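Local coordinates for monosaccharide ABC transporter substrate-binding protein, CUT2 family (Acidothermus cellulolyticus, PDB 4RU1), which probably binds sugars or related polyols for an ABC importer, and holds myo-inositol between its two lobes, at residues 67-72 with 80-85; 71-76 with 95-100; 264-267 with 273-276. One frame throughout, in Å; residues are numbered along the deposited sequence.

Contact 1: 67-72 with 80-85; sequences VLIQDA and IAVTIP
Ala72 and Ile80 have the nearest CA atoms of the two segments, with 7.5 Å between Ala72 CA and Ile80 CA. Helix 67-72 and strand 80-82 run almost exactly antiparallel, at 171°. Their axes come no nearer than 10.2 Å. That spacing is bridged by side chains, and no hydrogen bond crosses it. Ile69 sends its longer branch out over the strand. CG1 lies anti to the carbonyl carbon (chi1 -62°), and the extended second torsion carries CD1 on to Val82. There Ile69 CD1 rests 3.8 Å from Val82 CG2, the branch of the valine that is anti to its backbone N. The two side chains meet nearly perpendicular. These elements are the helix and second strand of a beta-alpha-beta crossover, in which helix 62-74 joins strand 52-58 to strand 79-82 and passes over strand 21-27, which lies between them in the parallel sheet. Ile80 reaches from the strand to Ala72, one turn after Ile69 on the helix. Ile80 CD1 meets Ala72 CB at 4.1 Å. Ile69 CG2 is a little further from Ile80 CD1, at 4.4 Å. The four touching residues are all buried, and the side chains that meet are all apolar. Ile69 also packs on Ile26 of strand 21-27 and on Ile94 of helix 87-99. Thr83 OG1 is hydrogen-bonded to Glu65 and to His28, which lines the inositol pocket. The side chain of Val82 itself lies about 12 Å from the ligand.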
ATOM      1  N   VAL A  67     -10.103 -16.858  -5.761  1.00 15.04           N
ATOM      2  CA  VAL A  67     -11.452 -17.203  -6.160  1.00 19.28           C
ATOM      3  C   VAL A  67     -12.172 -15.975  -6.710  1.00 20.45           C
ATOM      4  O   VAL A  67     -12.904 -16.058  -7.651  1.00 17.36           O
ATOM      5  CB  VAL A  67     -12.181 -17.817  -4.963  1.00 17.84           C
ATOM      6  CG1 VAL A  67     -13.647 -18.084  -5.258  1.00 17.93           C
ATOM      7  CG2 VAL A  67     -11.532 -19.147  -4.588  1.00 21.05           C
ATOM      8  N   LEU A  68     -11.976 -14.805  -6.092  1.00 15.78           N
ATOM      9  CA  LEU A  68     -12.544 -13.554  -6.628  1.00 14.31           C
ATOM     10  C   LEU A  68     -12.060 -13.299  -8.079  1.00 15.95           C
ATOM     11  O   LEU A  68     -12.831 -12.751  -8.826  1.00 14.47           O
ATOM     12  CB  LEU A  68     -12.229 -12.360  -5.708  1.00 15.96           C
ATOM     13  CG  LEU A  68     -12.775 -12.360  -4.276  1.00 17.11           C
ATOM     14  CD1 LEU A  68     -12.204 -11.164  -3.607  1.00 14.28           C
ATOM     15  CD2 LEU A  68     -14.295 -12.387  -4.211  1.00 16.53           C
ATOM     16  N   ILE A  69     -10.814 -13.609  -8.432  1.00 14.33           N
ATOM     17  CA  ILE A  69     -10.306 -13.433  -9.820  1.00 14.19           C
ATOM     18  C   ILE A  69     -11.102 -14.336 -10.734  1.00 20.10           C
ATOM     19  O   ILE A  69     -11.564 -13.862 -11.777  1.00 16.10           O
ATOM     20  CB  ILE A  69      -8.799 -13.709  -9.964  1.00 15.64           C
ATOM     21  CG1 ILE A  69      -8.023 -12.709  -9.112  1.00 21.25           C
ATOM     22  CG2 ILE A  69      -8.371 -13.559 -11.402  1.00 19.03           C
ATOM     23  CD1 ILE A  69      -6.586 -13.074  -8.816  1.00 20.53           C
ATOM     24  N   GLN A  70     -11.239 -15.612 -10.351  1.00 17.48           N
ATOM     25  CA  GLN A  70     -12.083 -16.582 -11.093  1.00 16.77           C
ATOM     26  C   GLN A  70     -13.533 -16.128 -11.318  1.00 15.20           C
ATOM     27  O   GLN A  70     -14.069 -16.262 -12.427  1.00 17.52           O
ATOM     28  CB  GLN A  70     -11.948 -17.964 -10.441  1.00 19.28           C
ATOM     29  CG  GLN A  70     -10.500 -18.482 -10.493  1.00 45.17           C
ATOM     30  CD  GLN A  70     -10.208 -19.797  -9.756  1.00113.34           C
ATOM     31  OE1 GLN A  70     -10.545 -19.980  -8.586  1.00 31.13           O
ATOM     32  NE2 GLN A  70      -9.508 -20.701 -10.437  1.00 33.69           N
ATOM     33  N   ASP A  71     -14.149 -15.543 -10.275  1.00 14.41           N
ATOM     34  CA  ASP A  71     -15.538 -14.985 -10.325  1.00 15.55           C
ATOM     35  C   ASP A  71     -15.584 -13.985 -11.434  1.00 15.03           C
ATOM     36  O   ASP A  71     -16.435 -14.055 -12.264  1.00 19.18           O
ATOM     37  CB  ASP A  71     -16.053 -14.302  -9.064  1.00 19.31           C
ATOM     38  CG  ASP A  71     -16.156 -15.253  -7.829  1.00 24.34           C
ATOM     39  OD1 ASP A  71     -16.176 -16.516  -7.989  1.00 21.86           O
ATOM     40  OD2 ASP A  71     -16.263 -14.653  -6.713  1.00 22.14           O
ATOM     41  N   ALA A  72     -14.613 -13.049 -11.488  1.00 16.71           N
ATOM     42  CA  ALA A  72     -14.622 -12.009 -12.536  1.00 14.12           C
ATOM     43  C   ALA A  72     -14.309 -12.592 -13.958  1.00 16.18           C
ATOM     44  O   ALA A  72     -14.974 -12.160 -14.916  1.00 17.43           O
ATOM     45  CB  ALA A  72     -13.620 -10.851 -12.182  1.00 15.45           C
ATOM     46  N   ILE A  80      -9.635  -6.569 -15.510  1.00 14.15           N
ATOM     47  CA  ILE A  80      -9.358  -6.855 -14.143  1.00 14.95           C
ATOM     48  C   ILE A  80      -8.179  -6.004 -13.680  1.00 12.85           C
ATOM     49  O   ILE A  80      -7.146  -5.950 -14.306  1.00 15.15           O
ATOM     50  CB  ILE A  80      -9.046  -8.336 -13.907  1.00 15.53           C
ATOM     51  CG1 ILE A  80     -10.305  -9.238 -14.216  1.00 14.81           C
ATOM     52  CG2 ILE A  80      -8.517  -8.563 -12.462  1.00 15.96           C
ATOM     53  CD1 ILE A  80     -10.029 -10.712 -14.250  1.00 18.55           C
ATOM     54  N   ALA A  81      -8.382  -5.354 -12.534  1.00 13.36           N
ATOM     55  CA  ALA A  81      -7.337  -4.704 -11.788  1.00 14.84           C
ATOM     56  C   ALA A  81      -7.125  -5.449 -10.483  1.00 14.50           C
ATOM     57  O   ALA A  81      -8.108  -5.612  -9.686  1.00 15.90           O
ATOM     58  CB  ALA A  81      -7.780  -3.275 -11.579  1.00 15.59           C
ATOM     59  N   VAL A  82      -5.916  -5.978 -10.254  1.00 12.38           N
ATOM     60  CA  VAL A  82      -5.706  -6.905  -9.156  1.00 12.68           C
ATOM     61  C   VAL A  82      -4.440  -6.606  -8.361  1.00 12.60           C
ATOM     62  O   VAL A  82      -3.448  -6.123  -8.886  1.00 13.64           O
ATOM     63  CB  VAL A  82      -5.606  -8.328  -9.704  1.00 13.99           C
ATOM     64  CG1 VAL A  82      -4.388  -8.554 -10.588  1.00 21.61           C
ATOM     65  CG2 VAL A  82      -5.709  -9.332  -8.596  1.00 15.73           C
ATOM     66  N   THR A  83      -4.488  -6.866  -7.055  1.00 12.08           N
ATOM     67  CA  THR A  83      -3.293  -6.772  -6.164  1.00 11.96           C
ATOM     68  C   THR A  83      -2.645  -8.157  -5.975  1.00 15.82           C
ATOM     69  O   THR A  83      -3.351  -9.177  -6.016  1.00 14.19           O
ATOM     70  CB  THR A  83      -3.652  -6.175  -4.797  1.00 13.10           C
ATOM     71  OG1 THR A  83      -4.467  -7.135  -4.096  1.00 13.61           O
ATOM     72  CG2 THR A  83      -4.420  -4.917  -4.976  1.00 13.07           C
ATOM     73  N   ILE A  84      -1.334  -8.236  -5.812  1.00 12.05           N
ATOM     74  CA  ILE A  84      -0.647  -9.517  -5.744  1.00 11.18           C
ATOM     75  C   ILE A  84       0.270  -9.534  -4.498  1.00 14.15           C
ATOM     76  O   ILE A  84       1.473  -9.677  -4.586  1.00 15.94           O
ATOM     77  CB  ILE A  84       0.190  -9.828  -6.997  1.00 15.11           C
ATOM     78  CG1 ILE A  84      -0.514  -9.398  -8.269  1.00 15.66           C
ATOM     79  CG2 ILE A  84       0.539 -11.311  -7.036  1.00 16.65           C
ATOM     80  CD1 ILE A  84       0.297  -9.507  -9.512  1.00 15.64           C
ATOM     81  N   PRO A  85      -0.336  -9.570  -3.293  1.00 12.57           N
ATOM     82  CA  PRO A  85       0.457  -9.658  -2.091  1.00 14.33           C
ATOM     83  C   PRO A  85       1.095 -11.028  -1.879  1.00 15.13           C
ATOM     84  O   PRO A  85       2.031 -11.198  -1.145  1.00 14.51           O
ATOM     85  CB  PRO A  85      -0.549  -9.327  -0.976  1.00 15.42           C
ATOM     86  CG  PRO A  85      -1.872  -9.814  -1.536  1.00 16.90           C
ATOM     87  CD  PRO A  85      -1.759  -9.345  -2.989  1.00 12.94           C
TER

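Contact 2: 71-76 with 95-100; sequences DAVNAK and KQAVAA
Val73 holds CG1 anti to the backbone N (chi1 170°) and CG2 anti to the carbonyl carbon, and this spreads its two methyls toward two alanines of the facing segment. Val73 CG2 presses on Ala97, with 3.3 Å to Ala97 CB. Val73 CG2 is also 3.5 Å from Ala97 CA. Both distances are shorter than usual for carbon pairs. The other branch meets the end of the partner helix, where Val73 CG1 is 3.9 Å from Ala100 CB. One valine thus straddles two positions three residues apart. The small alanine side chains let the backbones come close, 5.7 Å between Val73 CA and Ala97 CA. The contact joins the C-terminal ends of helices 62-74 and 87-99, neighbours on one side of the parallel sheet. Lys76, at positive phi (64°), ends the first helix in a Schellman motif. Ile80 of strand 79-82 lies against both Val73 and Ala97, and Ile102 also packs on Val73. No hydrogen bond crosses between the segments. The contact rests on dispersion and on the burial of methyls. It is tight at Ala97, where the short distances suggest slight strain, and ordinary at Ala100, on the exposed side.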
ATOM      1  N   ASP A  71     -14.149 -15.543 -10.275  1.00 14.41           N
ATOM      2  CA  ASP A  71     -15.538 -14.985 -10.325  1.00 15.55           C
ATOM      3  C   ASP A  71     -15.584 -13.985 -11.434  1.00 15.03           C
ATOM      4  O   ASP A  71     -16.435 -14.055 -12.264  1.00 19.18           O
ATOM      5  CB  ASP A  71     -16.053 -14.302  -9.064  1.00 19.31           C
ATOM      6  CG  ASP A  71     -16.156 -15.253  -7.829  1.00 24.34           C
ATOM      7  OD1 ASP A  71     -16.176 -16.516  -7.989  1.00 21.86           O
ATOM      8  OD2 ASP A  71     -16.263 -14.653  -6.713  1.00 22.14           O
ATOM      9  N   ALA A  72     -14.613 -13.049 -11.488  1.00 16.71           N
ATOM     10  CA  ALA A  72     -14.622 -12.009 -12.536  1.00 14.12           C
ATOM     11  C   ALA A  72     -14.309 -12.592 -13.958  1.00 16.18           C
ATOM     12  O   ALA A  72     -14.974 -12.160 -14.916  1.00 17.43           O
ATOM     13  CB  ALA A  72     -13.620 -10.851 -12.182  1.00 15.45           C
ATOM     14  N   VAL A  73     -13.478 -13.610 -14.071  1.00 15.75           N
ATOM     15  CA  VAL A  73     -13.230 -14.253 -15.338  1.00 13.80           C
ATOM     16  C   VAL A  73     -14.526 -14.896 -15.793  1.00 19.73           C
ATOM     17  O   VAL A  73     -14.900 -14.769 -16.978  1.00 20.03           O
ATOM     18  CB  VAL A  73     -12.129 -15.276 -15.260  1.00 17.78           C
ATOM     19  CG1 VAL A  73     -12.046 -16.104 -16.540  1.00 22.90           C
ATOM     20  CG2 VAL A  73     -10.785 -14.605 -15.048  1.00 16.63           C
ATOM     21  N   ASN A  74     -15.183 -15.599 -14.874  1.00 20.82           N
ATOM     22  CA  ASN A  74     -16.451 -16.296 -15.243  1.00 24.55           C
ATOM     23  C   ASN A  74     -17.608 -15.353 -15.589  1.00 29.28           C
ATOM     24  O   ASN A  74     -18.447 -15.706 -16.430  1.00 24.53           O
ATOM     25  CB  ASN A  74     -16.800 -17.337 -14.174  1.00 23.61           C
ATOM     26  CG  ASN A  74     -15.806 -18.486 -14.190  1.00 22.58           C
ATOM     27  OD1 ASN A  74     -15.397 -18.902 -15.271  1.00 34.13           O
ATOM     28  ND2 ASN A  74     -15.320 -18.905 -13.032  1.00 33.65           N
ATOM     29  N   ALA A  75     -17.571 -14.135 -15.039  1.00 16.95           N
ATOM     30  CA  ALA A  75     -18.517 -13.070 -15.309  1.00 16.13           C
ATOM     31  C   ALA A  75     -18.267 -12.256 -16.620  1.00 18.34           C
ATOM     32  O   ALA A  75     -19.061 -11.393 -16.958  1.00 22.60           O
ATOM     33  CB  ALA A  75     -18.584 -12.136 -14.150  1.00 20.74           C
ATOM     34  N   LYS A  76     -17.113 -12.528 -17.234  1.00 18.57           N
ATOM     35  CA  LYS A  76     -16.718 -11.990 -18.522  1.00 21.21           C
ATOM     36  C   LYS A  76     -16.569 -10.479 -18.437  1.00 19.17           C
ATOM     37  O   LYS A  76     -17.025  -9.743 -19.335  1.00 20.48           O
ATOM     38  CB  LYS A  76     -17.702 -12.423 -19.608  1.00 21.13           C
ATOM     39  CG  LYS A  76     -17.507 -13.887 -19.910  1.00 25.37           C
ATOM     40  CD  LYS A  76     -18.688 -14.417 -20.708  1.00 36.44           C
ATOM     41  CE  LYS A  76     -18.366 -15.778 -21.280  1.00 55.91           C
ATOM     42  NZ  LYS A  76     -17.152 -15.713 -22.141  1.00 45.10           N
ATOM     43  N   LYS A  95      -2.898 -15.912 -14.418  1.00 18.62           N
ATOM     44  CA  LYS A  95      -2.604 -16.547 -15.715  1.00 22.14           C
ATOM     45  C   LYS A  95      -3.839 -17.079 -16.371  1.00 16.63           C
ATOM     46  O   LYS A  95      -4.009 -16.936 -17.582  1.00 22.45           O
ATOM     47  CB  LYS A  95      -1.632 -17.668 -15.544  1.00 22.00           C
ATOM     48  CG  LYS A  95      -0.247 -17.113 -15.226  1.00 21.19           C
ATOM     49  CD  LYS A  95       0.739 -18.268 -15.096  1.00 29.25           C
ATOM     50  CE  LYS A  95       2.173 -17.784 -14.923  1.00 35.81           C
ATOM     51  NZ  LYS A  95       3.115 -18.808 -14.368  1.00 37.30           N
ATOM     52  N   GLN A  96      -4.740 -17.650 -15.590  1.00 18.79           N
ATOM     53  CA  GLN A  96      -5.988 -18.116 -16.163  1.00 31.80           C
ATOM     54  C   GLN A  96      -6.807 -16.968 -16.737  1.00 25.51           C
ATOM     55  O   GLN A  96      -7.407 -17.100 -17.797  1.00 22.18           O
ATOM     56  CB  GLN A  96      -6.795 -18.918 -15.141  1.00 25.94           C
ATOM     57  CG  GLN A  96      -6.236 -20.306 -14.881  1.00 57.56           C
ATOM     58  CD  GLN A  96      -6.870 -20.990 -13.679  1.00118.70           C
ATOM     59  OE1 GLN A  96      -7.966 -20.635 -13.242  1.00 64.38           O
ATOM     60  NE2 GLN A  96      -6.183 -21.986 -13.146  1.00 95.94           N
ATOM     61  N   ALA A  97      -6.837 -15.836 -16.042  1.00 18.17           N
ATOM     62  CA  ALA A  97      -7.650 -14.709 -16.553  1.00 14.17           C
ATOM     63  C   ALA A  97      -7.048 -14.239 -17.873  1.00 15.66           C
ATOM     64  O   ALA A  97      -7.732 -13.951 -18.813  1.00 18.06           O
ATOM     65  CB  ALA A  97      -7.669 -13.569 -15.541  1.00 13.80           C
ATOM     66  N   VAL A  98      -5.719 -14.101 -17.920  1.00 17.94           N
ATOM     67  CA  VAL A  98      -5.044 -13.719 -19.195  1.00 18.47           C
ATOM     68  C   VAL A  98      -5.323 -14.683 -20.369  1.00 18.25           C
ATOM     69  O   VAL A  98      -5.589 -14.221 -21.465  1.00 22.17           O
ATOM     70  CB  VAL A  98      -3.532 -13.455 -18.964  1.00 16.98           C
ATOM     71  CG1 VAL A  98      -2.753 -13.164 -20.259  1.00 26.34           C
ATOM     72  CG2 VAL A  98      -3.327 -12.354 -17.937  1.00 21.07           C
ATOM     73  N   ALA A  99      -5.302 -15.977 -20.081  1.00 21.84           N
ATOM     74  CA  ALA A  99      -5.570 -17.002 -21.114  1.00 21.10           C
ATOM     75  C   ALA A  99      -7.016 -16.955 -21.565  1.00 29.15           C
ATOM     76  O   ALA A  99      -7.348 -17.328 -22.694  1.00 27.94           O
ATOM     77  CB  ALA A  99      -5.194 -18.390 -20.599  1.00 33.26           C
ATOM     78  N   ALA A 100      -7.888 -16.490 -20.707  1.00 21.83           N
ATOM     79  CA  ALA A 100      -9.257 -16.289 -21.124  1.00 27.46           C
ATOM     80  C   ALA A 100      -9.500 -14.984 -21.926  1.00 23.33           C
ATOM     81  O   ALA A 100     -10.647 -14.654 -22.222  1.00 25.49           O
ATOM     82  CB  ALA A 100     -10.203 -16.388 -19.922  1.00 22.42           C
TER

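Contact 3: 264-267 with 273-276; sequences LWLY and TIGG
The loop that follows helix 253-270 folds back on the helix through Leu266 and Tyr267, which meet Ile274 and Thr273 on the way to strand 280-281. The loop segment has no regular secondary structure. The nearest CA atoms are those of Tyr267 and Thr273, with 6.0 Å between Tyr267 CA and Thr273 CA. Tyr267 carries its ring anti to the backbone N (chi1 -174°), and the ring stands beside the threonine. The threonine side chain runs alongside it in the same direction. The touching atoms are Tyr267 CD1 and Thr273 CG2, 4.0 Å apart, and the methyl meets the ring obliquely. The second pair is purely aliphatic. Leu266 CD1 and Ile274 CD1 meet at 4.0 Å, each at the far end of its side chain, and the leucine and isoleucine chains are close to perpendicular. Although the backbone of Ile274 does not aim its side chain straight at the helix, the extended CG1-CD1 branch makes up the difference. No hydrogen bond spans the segments, and the contact lies at the surface. Beyond it, Tyr267 packs on Pro103 and Leu120, while Leu264 also touches Pro103. Trp265 touches Asp50, in the loop between helix 35-49 and strand 52-58. The loop then runs on to strand 280-281, the edge strand next to 121-124 in the parallel sheet.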
ATOM      1  N   LEU A 264      -6.738   0.595 -18.069  1.00 13.14           N
ATOM      2  CA  LEU A 264      -7.543  -0.424 -18.771  1.00 14.96           C
ATOM      3  C   LEU A 264      -8.420   0.228 -19.848  1.00 12.49           C
ATOM      4  O   LEU A 264      -8.590  -0.315 -20.969  1.00 14.36           O
ATOM      5  CB  LEU A 264      -8.402  -1.231 -17.782  1.00 11.65           C
ATOM      6  CG  LEU A 264      -7.634  -2.254 -17.004  1.00 12.45           C
ATOM      7  CD1 LEU A 264      -8.390  -2.856 -15.812  1.00 14.82           C
ATOM      8  CD2 LEU A 264      -7.291  -3.385 -17.939  1.00 17.41           C
ATOM      9  N   TRP A 265      -8.888   1.428 -19.573  1.00 15.31           N
ATOM     10  CA  TRP A 265      -9.725   2.142 -20.554  1.00 14.19           C
ATOM     11  C   TRP A 265      -8.842   2.495 -21.769  1.00 16.85           C
ATOM     12  O   TRP A 265      -9.272   2.286 -22.901  1.00 17.29           O
ATOM     13  CB  TRP A 265     -10.444   3.358 -19.953  1.00 13.23           C
ATOM     14  CG  TRP A 265     -11.126   4.280 -20.942  1.00 19.07           C
ATOM     15  CD1 TRP A 265     -12.462   4.274 -21.270  1.00 22.97           C
ATOM     16  CD2 TRP A 265     -10.514   5.333 -21.696  1.00 20.18           C
ATOM     17  NE1 TRP A 265     -12.728   5.305 -22.184  1.00 20.84           N
ATOM     18  CE2 TRP A 265     -11.534   5.929 -22.482  1.00 23.92           C
ATOM     19  CE3 TRP A 265      -9.199   5.810 -21.800  1.00 25.33           C
ATOM     20  CZ2 TRP A 265     -11.272   6.989 -23.332  1.00 22.37           C
ATOM     21  CZ3 TRP A 265      -8.942   6.869 -22.654  1.00 29.72           C
ATOM     22  CH2 TRP A 265      -9.969   7.421 -23.427  1.00 22.66           C
ATOM     23  N   LEU A 266      -7.628   2.986 -21.585  1.00 14.83           N
ATOM     24  CA  LEU A 266      -6.737   3.240 -22.699  1.00 13.34           C
ATOM     25  C   LEU A 266      -6.361   1.995 -23.512  1.00 15.96           C
ATOM     26  O   LEU A 266      -6.307   1.997 -24.766  1.00 15.83           O
ATOM     27  CB  LEU A 266      -5.422   3.876 -22.158  1.00 20.27           C
ATOM     28  CG  LEU A 266      -5.354   5.365 -21.864  1.00 17.66           C
ATOM     29  CD1 LEU A 266      -4.098   5.700 -21.043  1.00 18.33           C
ATOM     30  CD2 LEU A 266      -5.321   6.135 -23.203  1.00 18.00           C
ATOM     31  N   TYR A 267      -6.135   0.886 -22.838  1.00 14.74           N
ATOM     32  CA  TYR A 267      -5.828  -0.362 -23.532  1.00 15.06           C
ATOM     33  C   TYR A 267      -7.016  -0.831 -24.375  1.00 15.61           C
ATOM     34  O   TYR A 267      -6.838  -1.266 -25.491  1.00 16.44           O
ATOM     35  CB  TYR A 267      -5.439  -1.475 -22.553  1.00 13.00           C
ATOM     36  CG  TYR A 267      -4.995  -2.718 -23.245  1.00 16.88           C
ATOM     37  CD1 TYR A 267      -3.727  -2.809 -23.799  1.00 15.45           C
ATOM     38  CD2 TYR A 267      -5.816  -3.813 -23.320  1.00 18.95           C
ATOM     39  CE1 TYR A 267      -3.285  -3.967 -24.441  1.00 16.86           C
ATOM     40  CE2 TYR A 267      -5.380  -4.989 -23.961  1.00 15.93           C
ATOM     41  CZ  TYR A 267      -4.117  -5.050 -24.515  1.00 19.97           C
ATOM     42  OH  TYR A 267      -3.645  -6.245 -25.144  1.00 23.72           O
ATOM     43  N   THR A 273      -0.565   1.028 -23.764  1.00 15.23           N
ATOM     44  CA  THR A 273      -0.073   0.698 -22.434  1.00 15.39           C
ATOM     45  C   THR A 273       0.709   1.890 -21.902  1.00 13.99           C
ATOM     46  O   THR A 273       0.971   2.847 -22.682  1.00 14.40           O
ATOM     47  CB  THR A 273       0.842  -0.493 -22.404  1.00 16.81           C
ATOM     48  OG1 THR A 273       1.966  -0.190 -23.237  1.00 15.71           O
ATOM     49  CG2 THR A 273       0.061  -1.758 -22.864  1.00 16.92           C
ATOM     50  N   ILE A 274       0.987   1.882 -20.601  1.00 14.12           N
ATOM     51  CA  ILE A 274       1.811   2.897 -19.974  1.00 14.69           C
ATOM     52  C   ILE A 274       2.890   2.188 -19.209  1.00 10.78           C
ATOM     53  O   ILE A 274       2.586   1.180 -18.538  1.00 13.68           O
ATOM     54  CB  ILE A 274       1.075   3.839 -19.014  1.00 18.39           C
ATOM     55  CG1 ILE A 274      -0.271   4.400 -19.572  1.00 17.74           C
ATOM     56  CG2 ILE A 274       2.035   4.978 -18.588  1.00 14.83           C
ATOM     57  CD1 ILE A 274      -1.188   4.897 -18.445  1.00 23.54           C
ATOM     58  N   GLY A 275       4.130   2.594 -19.313  1.00 14.27           N
ATOM     59  CA  GLY A 275       5.240   1.956 -18.574  1.00 15.59           C
ATOM     60  C   GLY A 275       6.212   1.132 -19.368  1.00 19.03           C
ATOM     61  O   GLY A 275       7.253   0.770 -18.833  1.00 17.33           O
ATOM     62  N   GLY A 276       5.861   0.779 -20.604  1.00 22.97           N
ATOM     63  CA  GLY A 276       6.737  -0.017 -21.489  1.00 25.24           C
ATOM     64  C   GLY A 276       7.345  -1.250 -20.884  1.00 18.69           C
ATOM     65  O   GLY A 276       8.591  -1.456 -20.932  1.00 25.71           O
TER

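In the fold
From the N terminus, contact 1 closes first, across the short connection between helix 62-74 and strand 79-82. Contact 2 starts from the same helix and shares Asp71 and Ala72, but closes a longer loop that takes in strand 79-82 and most of helix 87-99. The two therefore overlap along the chain, and Gln70 NE2 probably hydrogen-bonds to Gln96 OE1 between them. Together they tie two helices to a central strand of the parallel sheet. Contact 3 is in series with both. It opens after the chain has laid down five of the six strands of the mixed sheet and returned, and closes the short connection from helix 253-270 into the next loop. It touches contact 1 through Leu264, against Ile80 and Ala81, but does not reach contact 2.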